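Local coordinates for ornithine cyclodeaminase (Methanococcus maripaludis S2, PDB 3C2Q), which catalyses the conversion of L-ornithine to L-proline with release of ammonia, using NAD(+) as cofactor, at residues D40-V45 / G83-P88; A63-I68 / K266-V271; H124-E129 / G136-V141; D255-T258 / V262-D265. All coordinates share one frame; numbering follows the deposited sequence.

Interaction 1: D40-V45 / G83-P88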
loop_
_atom_site.group_PDB
_atom_site.type_symbol
_atom_site.label_atom_id
_atom_site.label_comp_id
_atom_site.label_asym_id
_atom_site.label_seq_id
_atom_site.Cartn_x
_atom_site.Cartn_y
_atom_site.Cartn_z
ATOM N N ASP B 40 27.012 -32.701 30.112
ATOM C CA ASP B 40 26.729 -31.820 31.260
ATOM C C ASP B 40 27.338 -30.410 31.252
ATOM O O ASP B 40 27.465 -29.789 32.302
ATOM C CB ASP B 40 27.042 -32.545 32.585
ATOM C CG ASP B 40 26.529 -33.980 32.593
ATOM O OD1 ASP B 40 25.294 -34.179 32.640
ATOM O OD2 ASP B 40 27.362 -34.907 32.526
ATOM N N GLU B 41 27.728 -29.914 30.081
ATOM C CA GLU B 41 28.176 -28.528 29.941
ATOM C C GLU B 41 27.338 -27.823 28.870
ATOM O O GLU B 41 26.959 -28.444 27.874
ATOM C CB GLU B 41 29.632 -28.461 29.499
ATOM C CG GLU B 41 30.660 -29.043 30.445
ATOM C CD GLU B 41 31.905 -29.496 29.686
ATOM O OE1 GLU B 41 32.569 -28.626 29.069
ATOM O OE2 GLU B 41 32.200 -30.724 29.693
ATOM N N TRP B 42 27.099 -26.527 29.061
ATOM C CA TRP B 42 26.432 -25.715 28.044
ATOM C C TRP B 42 27.438 -25.272 26.996
ATOM O O TRP B 42 28.484 -24.694 27.310
ATOM C CB TRP B 42 25.726 -24.518 28.665
ATOM C CG TRP B 42 24.524 -24.912 29.452
ATOM C CD1 TRP B 42 24.447 -25.032 30.809
ATOM C CD2 TRP B 42 23.226 -25.256 28.942
ATOM N NE1 TRP B 42 23.186 -25.426 31.179
ATOM C CE2 TRP B 42 22.414 -25.572 30.055
ATOM C CE3 TRP B 42 22.672 -25.327 27.654
ATOM C CZ2 TRP B 42 21.065 -25.936 29.928
ATOM C CZ3 TRP B 42 21.334 -25.686 27.518
ATOM C CH2 TRP B 42 20.539 -25.996 28.654
ATOM N N ILE B 43 27.129 -25.591 25.747
ATOM C CA ILE B 43 27.941 -25.185 24.626
ATOM C C ILE B 43 27.192 -24.075 23.877
ATOM O O ILE B 43 26.010 -24.213 23.615
ATOM C CB ILE B 43 28.178 -26.358 23.644
ATOM C CG1 ILE B 43 28.936 -27.512 24.329
ATOM C CG2 ILE B 43 28.973 -25.867 22.427
ATOM C CD1 ILE B 43 29.295 -28.627 23.364
ATOM N N GLU B 44 27.880 -22.999 23.523
ATOM C CA GLU B 44 27.241 -21.913 22.763
ATOM C C GLU B 44 27.211 -22.295 21.293
ATOM O O GLU B 44 28.257 -22.518 20.692
ATOM C CB GLU B 44 27.989 -20.599 22.954
ATOM C CG GLU B 44 28.251 -20.261 24.432
ATOM C CD GLU B 44 28.657 -18.790 24.657
ATOM O OE1 GLU B 44 28.830 -18.033 23.660
ATOM O OE2 GLU B 44 28.781 -18.396 25.842
ATOM N N VAL B 45 26.012 -22.378 20.710
ATOM C CA VAL B 45 25.889 -22.713 19.284
ATOM C C VAL B 45 26.323 -21.519 18.411
ATOM O O VAL B 45 25.723 -20.432 18.481
ATOM C CB VAL B 45 24.463 -23.191 18.929
ATOM C CG1 VAL B 45 24.393 -23.634 17.489
ATOM C CG2 VAL B 45 24.021 -24.341 19.873
ATOM N N GLY B 83 17.435 -29.971 26.740
ATOM C CA GLY B 83 18.847 -29.596 26.808
ATOM C C GLY B 83 19.182 -28.424 25.907
ATOM O O GLY B 83 20.305 -28.323 25.394
ATOM N N ILE B 84 18.196 -27.543 25.692
ATOM C CA ILE B 84 18.466 -26.300 24.942
ATOM C C ILE B 84 18.013 -25.076 25.720
ATOM O O ILE B 84 17.056 -25.141 26.494
ATOM C CB ILE B 84 17.851 -26.301 23.506
ATOM C CG1 ILE B 84 16.368 -25.989 23.538
ATOM C CG2 ILE B 84 18.049 -27.647 22.799
ATOM C CD1 ILE B 84 15.834 -25.445 22.213
ATOM N N ARG B 85 18.724 -23.974 25.501
ATOM C CA ARG B 85 18.445 -22.687 26.127
ATOM C C ARG B 85 18.501 -21.609 25.025
ATOM O O ARG B 85 19.542 -21.424 24.388
ATOM C CB ARG B 85 19.514 -22.461 27.182
ATOM C CG ARG B 85 19.459 -21.196 27.975
ATOM C CD ARG B 85 20.484 -21.307 29.151
ATOM N NE ARG B 85 21.895 -21.162 28.761
ATOM C CZ ARG B 85 22.930 -21.434 29.567
ATOM N NH1 ARG B 85 22.721 -21.873 30.802
ATOM N NH2 ARG B 85 24.177 -21.272 29.155
ATOM N N VAL B 86 17.373 -20.937 24.784
ATOM C CA VAL B 86 17.269 -19.956 23.690
ATOM C C VAL B 86 17.139 -18.582 24.335
ATOM O O VAL B 86 16.312 -18.405 25.226
ATOM C CB VAL B 86 16.025 -20.222 22.794
ATOM C CG1 VAL B 86 15.974 -19.220 21.601
ATOM C CG2 VAL B 86 15.989 -21.696 22.266
HETATM N N MSE B 87 17.945 -17.624 23.893
HETATM C CA MSE B 87 18.006 -16.278 24.499
HETATM C C MSE B 87 17.451 -15.206 23.565
HETATM O O MSE B 87 18.201 -14.622 22.804
HETATM C CB MSE B 87 19.457 -15.906 24.795
HETATM C CG MSE B 87 19.864 -16.039 26.241
HETATM SE SE MSE B 87 20.207 -17.915 26.680
HETATM C CE MSE B 87 21.332 -18.421 25.137
ATOM N N PRO B 88 16.135 -14.959 23.605
ATOM C CA PRO B 88 15.594 -13.932 22.705
ATOM C C PRO B 88 15.957 -12.542 23.242
ATOM O O PRO B 88 16.552 -12.457 24.331
ATOM C CB PRO B 88 14.087 -14.190 22.746
ATOM C CG PRO B 88 13.841 -14.855 24.051
ATOM C CD PRO B 88 15.095 -15.576 24.447
#
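Trp42 and Ile84 bring the two backbones closest, with CA of Trp42 8.6 Å from CA of Ile84, because strands 41-46 and 84-86 of a mixed beta sheet run parallel to each other with strand 34-38 lying antiparallel between them. Bridging the middle strand falls to side chains, and the central element is a cation-pi stack on one face of the sheet. The guanidinium of Arg85 lies nearly flat over the indole of Trp42, the two planes about 22° apart, and Arg85 CZ sits 3.9 Å from the centroid of the five-membered ring, almost on its normal. NH1 reaches toward the rim, 3.6 Å from Trp42 CD1, while NH2 passes over the start of the side chain, 3.6 Å from Trp42 CB. Arg85 gets there by leaving the backbone extended and then bending at chi3 (75°), which folds its head back over the ring. His35 of the intervening strand takes a hydrogen bond from NH2 through its ND1, which helps to set the turn of the guanidinium. With an alanine at Trp42, the Arg85 cation would probably lose its aromatic bed and be less firmly held over this face. At the benzo end of the indole, CZ3 of Trp42 comes 3.7 Å from Arg85 CB and 3.5 Å from the carbonyl O of Gly83.

Interaction 2: A63-I68 / K266-V271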
loop_
_atom_site.group_PDB
_atom_site.type_symbol
_atom_site.label_atom_id
_atom_site.label_comp_id
_atom_site.label_asym_id
_atom_site.label_seq_id
_atom_site.Cartn_x
_atom_site.Cartn_y
_atom_site.Cartn_z
ATOM N N ALA B 63 29.383 -26.437 18.806
ATOM C CA ALA B 63 28.201 -26.705 18.002
ATOM C C ALA B 63 28.020 -25.501 17.080
ATOM O O ALA B 63 28.474 -24.402 17.391
ATOM C CB ALA B 63 26.962 -26.937 18.878
ATOM N N GLU B 64 27.414 -25.740 15.923
ATOM C CA GLU B 64 27.161 -24.661 14.980
ATOM C C GLU B 64 25.780 -24.820 14.317
ATOM O O GLU B 64 25.197 -25.917 14.280
ATOM C CB GLU B 64 28.297 -24.535 13.960
ATOM C CG GLU B 64 28.336 -25.629 12.943
ATOM C CD GLU B 64 29.412 -25.364 11.923
ATOM O OE1 GLU B 64 29.226 -24.500 11.026
ATOM O OE2 GLU B 64 30.471 -26.003 12.040
ATOM N N THR B 65 25.278 -23.696 13.823
ATOM C CA THR B 65 23.992 -23.637 13.139
ATOM C C THR B 65 24.295 -23.834 11.660
ATOM O O THR B 65 24.945 -22.967 11.035
ATOM C CB THR B 65 23.310 -22.235 13.335
ATOM O OG1 THR B 65 23.212 -21.916 14.722
ATOM C CG2 THR B 65 21.891 -22.215 12.714
ATOM N N LYS B 66 23.823 -24.955 11.109
ATOM C CA LYS B 66 24.028 -25.310 9.708
ATOM C C LYS B 66 22.704 -25.325 8.960
ATOM O O LYS B 66 21.713 -25.862 9.442
ATOM C CB LYS B 66 24.626 -26.726 9.564
ATOM C CG LYS B 66 26.092 -26.889 9.928
ATOM C CD LYS B 66 26.564 -28.179 9.251
ATOM C CE LYS B 66 28.027 -28.532 9.530
ATOM N NZ LYS B 66 28.381 -29.804 8.753
ATOM N N VAL B 67 22.706 -24.773 7.759
ATOM C CA VAL B 67 21.551 -24.910 6.888
ATOM C C VAL B 67 21.509 -26.370 6.443
ATOM O O VAL B 67 22.559 -27.019 6.367
ATOM C CB VAL B 67 21.601 -23.947 5.683
ATOM C CG1 VAL B 67 21.543 -22.496 6.202
ATOM C CG2 VAL B 67 22.883 -24.120 4.865
ATOM N N ILE B 68 20.305 -26.850 6.153
ATOM C CA ILE B 68 20.071 -28.238 5.826
ATOM C C ILE B 68 20.927 -28.720 4.643
ATOM O O ILE B 68 21.415 -29.832 4.673
ATOM C CB ILE B 68 18.548 -28.551 5.661
ATOM C CG1 ILE B 68 18.317 -30.050 5.444
ATOM C CG2 ILE B 68 17.942 -27.735 4.480
ATOM C CD1 ILE B 68 16.828 -30.483 5.412
ATOM N N LYS B 266 27.829 -16.133 1.193
ATOM C CA LYS B 266 28.669 -14.940 1.312
ATOM C C LYS B 266 27.969 -13.809 2.085
ATOM O O LYS B 266 28.579 -13.136 2.906
ATOM C CB LYS B 266 29.124 -14.455 -0.070
ATOM C CG LYS B 266 30.283 -13.435 0.021
ATOM C CD LYS B 266 31.077 -13.391 -1.272
ATOM C CE LYS B 266 32.403 -12.622 -1.098
ATOM N NZ LYS B 266 32.894 -12.255 -2.472
HETATM N N MSE B 267 26.670 -13.617 1.826
HETATM C CA MSE B 267 25.875 -12.642 2.579
HETATM C C MSE B 267 25.828 -12.969 4.057
HETATM O O MSE B 267 25.936 -12.080 4.912
HETATM C CB MSE B 267 24.447 -12.598 2.011
HETATM C CG MSE B 267 24.391 -11.951 0.639
HETATM SE SE MSE B 267 22.603 -12.201 -0.196
HETATM C CE MSE B 267 21.564 -11.137 1.099
ATOM N N ARG B 268 25.668 -14.252 4.371
ATOM C CA ARG B 268 25.579 -14.647 5.775
ATOM C C ARG B 268 26.841 -14.294 6.552
ATOM O O ARG B 268 26.773 -13.683 7.610
ATOM C CB ARG B 268 25.271 -16.139 5.909
ATOM C CG ARG B 268 25.142 -16.581 7.362
ATOM C CD ARG B 268 24.711 -18.041 7.487
ATOM N NE ARG B 268 24.557 -18.455 8.890
ATOM C CZ ARG B 268 24.516 -19.732 9.283
ATOM N NH1 ARG B 268 24.636 -20.716 8.393
ATOM N NH2 ARG B 268 24.375 -20.023 10.562
ATOM N N THR B 269 27.996 -14.656 6.014
ATOM C CA THR B 269 29.258 -14.398 6.700
ATOM C C THR B 269 29.532 -12.896 6.759
ATOM O O THR B 269 30.107 -12.401 7.729
ATOM C CB THR B 269 30.421 -15.154 6.017
ATOM O OG1 THR B 269 30.618 -14.623 4.718
ATOM C CG2 THR B 269 30.104 -16.613 5.857
ATOM N N THR B 270 29.068 -12.164 5.746
ATOM C CA THR B 270 29.211 -10.697 5.714
ATOM C C THR B 270 28.410 -9.981 6.811
ATOM O O THR B 270 28.913 -9.057 7.422
ATOM C CB THR B 270 28.869 -10.119 4.311
ATOM O OG1 THR B 270 29.654 -10.774 3.305
ATOM C CG2 THR B 270 29.177 -8.649 4.229
ATOM N N VAL B 271 27.167 -10.399 7.072
ATOM C CA VAL B 271 26.317 -9.697 8.046
ATOM C C VAL B 271 26.442 -10.170 9.477
ATOM O O VAL B 271 26.173 -9.413 10.413
ATOM C CB VAL B 271 24.802 -9.778 7.683
ATOM C CG1 VAL B 271 24.582 -9.217 6.333
ATOM C CG2 VAL B 271 24.276 -11.228 7.741
HETATM O O HOH W 1 25.390 -23.446 7.234
#
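An extended arginine on helix 260-271 of the Rossmann-fold part of the chain reaches the mixed sheet of the preceding region: Arg268 meets the backbone of Thr65 on strand 62-66. Its chain is fully drawn out, with CG anti to the backbone N (chi1 -179°) and no bend as far as NE, and this carries the guanidinium over a separation of 11.1 Å between the CA atoms of Arg268 and Val67. At the far end NH2 of Arg268 donates to Thr65 O at 3.0 Å, with an N-H...O angle of 158°. The oxygen lies close to the guanidinium plane, yet the donor stands 41° above the carbonyl plane. A second bond to the same oxygen, from NH1, is weak. NH2 also bonds Asn47 O, so two carbonyls share this nitrogen. Water 1 accepts from Val67 N at 3.0 Å and, weakly, from Arg268 NH1, linking NH1 to the backbone just past Thr65. CB of Thr65 packs 3.7 Å from Arg268 NH2, while Thr65 OG1 turns to Ala46 O. A leucine in place of Arg268 would probably leave the carbonyls of Thr65 and Asn47 without this donor and remove one polar link between strand 62-66 and helix 260-271. Behind the arm, Met267 and Val271 pack against helix 283-292, Thr270 leans on strand 166-170, and strand 62-66 continues its own sheet between strands 53-57 and 41-46.

Interaction 3: H124-E129 / G136-V141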
loop_
_atom_site.group_PDB
_atom_site.type_symbol
_atom_site.label_atom_id
_atom_site.label_comp_id
_atom_site.label_asym_id
_atom_site.label_seq_id
_atom_site.Cartn_x
_atom_site.Cartn_y
_atom_site.Cartn_z
ATOM N N HIS B 124 26.442 6.829 14.553
ATOM C CA HIS B 124 27.631 7.568 14.987
ATOM C C HIS B 124 28.361 6.796 16.094
ATOM O O HIS B 124 29.568 6.600 16.023
ATOM C CB HIS B 124 27.250 8.971 15.441
ATOM C CG HIS B 124 28.429 9.829 15.775
ATOM N ND1 HIS B 124 29.067 10.614 14.839
ATOM C CD2 HIS B 124 29.090 10.014 16.942
ATOM C CE1 HIS B 124 30.064 11.256 15.417
ATOM N NE2 HIS B 124 30.097 10.913 16.694
ATOM N N GLU B 125 27.612 6.326 17.082
ATOM C CA GLU B 125 28.167 5.513 18.157
ATOM C C GLU B 125 28.813 4.240 17.621
ATOM O O GLU B 125 29.926 3.874 18.027
ATOM C CB GLU B 125 27.068 5.130 19.146
ATOM C CG GLU B 125 26.541 6.283 19.958
ATOM C CD GLU B 125 25.321 5.891 20.802
ATOM O OE1 GLU B 125 24.634 4.881 20.487
ATOM O OE2 GLU B 125 25.026 6.613 21.779
ATOM N N ILE B 126 28.115 3.555 16.713
ATOM C CA ILE B 126 28.627 2.326 16.129
ATOM C C ILE B 126 29.899 2.562 15.291
ATOM O O ILE B 126 30.853 1.770 15.375
ATOM C CB ILE B 126 27.506 1.548 15.334
ATOM C CG1 ILE B 126 26.504 0.914 16.309
ATOM C CG2 ILE B 126 28.116 0.514 14.379
ATOM C CD1 ILE B 126 25.128 0.535 15.684
ATOM N N ARG B 127 29.938 3.633 14.511
ATOM C CA ARG B 127 31.140 3.937 13.734
ATOM C C ARG B 127 32.350 4.197 14.651
ATOM O O ARG B 127 33.446 3.739 14.339
ATOM C CB ARG B 127 30.969 5.133 12.815
ATOM C CG ARG B 127 32.132 5.249 11.840
ATOM C CD ARG B 127 32.207 6.567 11.114
ATOM N NE ARG B 127 32.002 7.715 11.998
ATOM C CZ ARG B 127 32.114 8.985 11.609
ATOM N NH1 ARG B 127 32.463 9.261 10.370
ATOM N NH2 ARG B 127 31.895 9.989 12.464
ATOM N N GLU B 128 32.130 4.952 15.730
ATOM C CA GLU B 128 33.145 5.225 16.762
ATOM C C GLU B 128 33.738 3.944 17.319
ATOM O O GLU B 128 34.952 3.788 17.316
ATOM C CB GLU B 128 32.560 6.049 17.910
ATOM C CG GLU B 128 32.289 7.525 17.576
ATOM C CD GLU B 128 33.557 8.317 17.233
ATOM O OE1 GLU B 128 34.645 7.976 17.765
ATOM O OE2 GLU B 128 33.466 9.280 16.437
ATOM N N GLU B 129 32.887 3.028 17.772
ATOM C CA GLU B 129 33.331 1.712 18.228
ATOM C C GLU B 129 34.048 0.853 17.173
ATOM O O GLU B 129 35.045 0.187 17.483
ATOM C CB GLU B 129 32.187 0.928 18.870
ATOM C CG GLU B 129 31.741 1.507 20.210
ATOM C CD GLU B 129 32.912 1.690 21.220
ATOM O OE1 GLU B 129 33.495 0.652 21.643
ATOM O OE2 GLU B 129 33.230 2.870 21.576
ATOM N N GLY B 136 32.510 -5.275 14.306
ATOM C CA GLY B 136 31.114 -4.777 14.353
ATOM C C GLY B 136 30.780 -3.934 13.128
ATOM O O GLY B 136 30.931 -4.370 11.992
ATOM N N GLY B 137 30.350 -2.706 13.339
ATOM C CA GLY B 137 30.090 -1.870 12.199
ATOM C C GLY B 137 28.707 -2.100 11.597
ATOM O O GLY B 137 27.853 -2.744 12.190
ATOM N N ILE B 138 28.491 -1.514 10.433
ATOM C CA ILE B 138 27.146 -1.399 9.852
ATOM C C ILE B 138 27.167 -2.001 8.463
ATOM O O ILE B 138 28.079 -1.727 7.683
ATOM C CB ILE B 138 26.704 0.095 9.734
ATOM C CG1 ILE B 138 26.655 0.746 11.123
ATOM C CG2 ILE B 138 25.324 0.207 8.957
ATOM C CD1 ILE B 138 26.324 2.271 11.137
ATOM N N ALA B 139 26.158 -2.813 8.147
ATOM C CA ALA B 139 25.949 -3.228 6.763
ATOM C C ALA B 139 24.672 -2.575 6.207
ATOM O O ALA B 139 23.685 -2.388 6.942
ATOM C CB ALA B 139 25.842 -4.762 6.653
ATOM N N ILE B 140 24.710 -2.252 4.920
ATOM C CA ILE B 140 23.539 -1.731 4.186
ATOM C C ILE B 140 23.063 -2.791 3.244
ATOM O O ILE B 140 23.863 -3.429 2.517
ATOM C CB ILE B 140 23.888 -0.459 3.333
ATOM C CG1 ILE B 140 24.381 0.696 4.214
ATOM C CG2 ILE B 140 22.710 -0.031 2.417
ATOM C CD1 ILE B 140 23.414 1.171 5.323
ATOM N N VAL B 141 21.751 -2.970 3.225
ATOM C CA VAL B 141 21.128 -3.842 2.259
ATOM C C VAL B 141 20.275 -2.899 1.410
ATOM O O VAL B 141 19.468 -2.147 1.963
ATOM C CB VAL B 141 20.251 -4.911 2.998
ATOM C CG1 VAL B 141 19.537 -5.795 2.037
ATOM C CG2 VAL B 141 21.119 -5.776 3.937
HETATM O O HOH W 2 30.872 -1.166 15.924
#
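Gly137 meets Ile126 as the chain, having left helix 112-133, approaches strand 138-142, the first strand of the parallel Rossmann sheet. Its CA lies 3.8 Å from Ile126 CG2, and its positive phi (83°), paired with a psi near 180°, is a backbone shape in which a CB would run into the carbonyl O of Gly136. The amide of Gly137 also faces the helix through solvent: N donates to water 2 at 3.1 Å, and the water in turn donates to Ile126 O at 3.0 Å. Ile138 follows and makes the apolar half of the contact. Its CB bond points neither at the helix nor from it, but with CG1 anti to the carbonyl carbon (chi1 -61°) the longer branch swings nearer, placing CG1 3.6 Å from Ile126 CG2. CD1 of Ile138 stays close as well, at 4.1 Å from that same methyl, and the two isoleucines meet at roughly a right angle. Ile138 N is held by Gln165 OE1. From Ala139 onward the chain leaves the helix behind: Ala139 pairs through its backbone with Met276 and Ile278 of strand 276-280, and Val141 packs on His285, which by similarity binds NAD(+). Ile126 itself also touches Met276. The contact is therefore the CG2 methyl of Ile126 set against a glycine CA and an isoleucine CG1; apolar packing sets this turn of the helix against the start of the strand, while the water bridges a helix carbonyl and a loop amide that do not bond each other directly.

Interaction 4: D255-T258 / V262-D265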
loop_
_atom_site.group_PDB
_atom_site.type_symbol
_atom_site.label_atom_id
_atom_site.label_comp_id
_atom_site.label_asym_id
_atom_site.label_seq_id
_atom_site.Cartn_x
_atom_site.Cartn_y
_atom_site.Cartn_z
ATOM N N ASP B 255 30.958 -8.480 -11.502
ATOM C CA ASP B 255 30.995 -8.625 -10.045
ATOM C C ASP B 255 29.829 -9.463 -9.451
ATOM O O ASP B 255 29.899 -9.905 -8.305
ATOM C CB ASP B 255 30.996 -7.248 -9.346
ATOM C CG ASP B 255 32.163 -6.342 -9.781
ATOM O OD1 ASP B 255 32.943 -5.915 -8.891
ATOM O OD2 ASP B 255 32.259 -6.031 -10.980
ATOM N N VAL B 256 28.765 -9.666 -10.227
ATOM C CA VAL B 256 27.540 -10.293 -9.725
ATOM C C VAL B 256 27.753 -11.799 -9.526
ATOM O O VAL B 256 28.324 -12.465 -10.409
ATOM C CB VAL B 256 26.372 -9.998 -10.705
ATOM C CG1 VAL B 256 25.161 -10.933 -10.458
ATOM C CG2 VAL B 256 25.949 -8.503 -10.558
ATOM N N ILE B 257 27.325 -12.314 -8.373
ATOM C CA ILE B 257 27.327 -13.748 -8.088
ATOM C C ILE B 257 26.006 -14.310 -8.580
ATOM O O ILE B 257 24.949 -13.999 -8.018
ATOM C CB ILE B 257 27.505 -13.982 -6.566
ATOM C CG1 ILE B 257 28.815 -13.316 -6.104
ATOM C CG2 ILE B 257 27.414 -15.497 -6.205
ATOM C CD1 ILE B 257 29.079 -13.443 -4.617
ATOM N N THR B 258 26.046 -15.109 -9.650
ATOM C CA THR B 258 24.820 -15.592 -10.269
ATOM C C THR B 258 24.173 -16.790 -9.529
ATOM O O THR B 258 22.990 -17.012 -9.666
ATOM C CB THR B 258 25.007 -15.922 -11.760
ATOM O OG1 THR B 258 25.986 -16.959 -11.891
ATOM C CG2 THR B 258 25.483 -14.665 -12.535
ATOM N N VAL B 262 25.573 -19.667 -3.381
ATOM C CA VAL B 262 26.896 -19.067 -3.200
ATOM C C VAL B 262 26.720 -17.626 -2.678
ATOM O O VAL B 262 27.394 -17.214 -1.726
ATOM C CB VAL B 262 27.698 -19.089 -4.546
ATOM C CG1 VAL B 262 29.029 -18.319 -4.445
ATOM C CG2 VAL B 262 27.944 -20.553 -5.025
ATOM N N ALA B 263 25.803 -16.864 -3.300
ATOM C CA ALA B 263 25.544 -15.476 -2.865
ATOM C C ALA B 263 25.033 -15.471 -1.438
ATOM O O ALA B 263 25.538 -14.723 -0.592
ATOM C CB ALA B 263 24.540 -14.786 -3.815
ATOM N N GLN B 264 24.068 -16.347 -1.146
ATOM C CA GLN B 264 23.512 -16.439 0.195
ATOM C C GLN B 264 24.579 -16.687 1.279
ATOM O O GLN B 264 24.586 -16.011 2.322
ATOM C CB GLN B 264 22.426 -17.513 0.272
ATOM C CG GLN B 264 21.655 -17.475 1.604
ATOM C CD GLN B 264 20.699 -18.646 1.782
ATOM O OE1 GLN B 264 21.045 -19.642 2.422
ATOM N NE2 GLN B 264 19.504 -18.537 1.218
ATOM N N ASP B 265 25.455 -17.664 1.035
ATOM C CA ASP B 265 26.524 -18.018 1.986
ATOM C C ASP B 265 27.466 -16.854 2.253
ATOM O O ASP B 265 27.821 -16.592 3.397
ATOM C CB ASP B 265 27.303 -19.251 1.474
ATOM C CG ASP B 265 26.456 -20.520 1.482
ATOM O OD1 ASP B 265 25.405 -20.545 2.166
ATOM O OD2 ASP B 265 26.825 -21.483 0.772
#
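Val262 N is bonded to Asp259 OD2 at the start of helix 260-271, and the side chain of Val262, on this first turn, meets that of Ile257 in the loop leading into the helix. The contact itself is wholly apolar and converges on one methyl. At chi1 -58° Ile257 turns CG1 opposite the carbonyl carbon, which leaves CG2 facing the helix, 3.7 Å from Val262 CG1. That methyl also sits 3.8 Å from Ala263 CB and 3.6 Å from Ala263 N, so it rests in the notch between two successive residues of the helix. The Ile257 and Val262 side chains are set at about a right angle. Backbone bonds to Leu243 and Gly245 tie Ile257 to the end of strand 241-244, and Ala263 leans on Ala244 and on Ile247 of a neighbouring subunit. The adjoining Thr258 is hydrogen-bonded through OG1 to Asp259 OD1 of that same subunit. The side chain of Ala263 is about 7 Å from that of His285, which by similarity binds NAD(+). With no polar bond between residues 255-258 and 262-265, the contact between them is one of shape: the small Ala263 side chain lets the Ile257 methyl settle close to the helix backbone.

Overall arrangement
Interactions 1 and 2 share the mixed sheet, where strands 41-46 and 62-66 are neighbours; their centres are about 18 Å apart and Val45 touches Thr65. Interaction 2 then crosses to helix 260-271, which interaction 4 also uses, about 14 Å away centre to centre, with Lys266 packing on Ile257. Interaction 3 lies about 21 Å from interaction 2, at the start of strand 138-142 in the parallel sheet. Along the chain interactions 1 and 2 interlock, while 3 and then 4 fall between the two segments of 2. Interaction 2 is thus one of the links between the region bearing interaction 1 and the Rossmann fold that holds interactions 3 and 4.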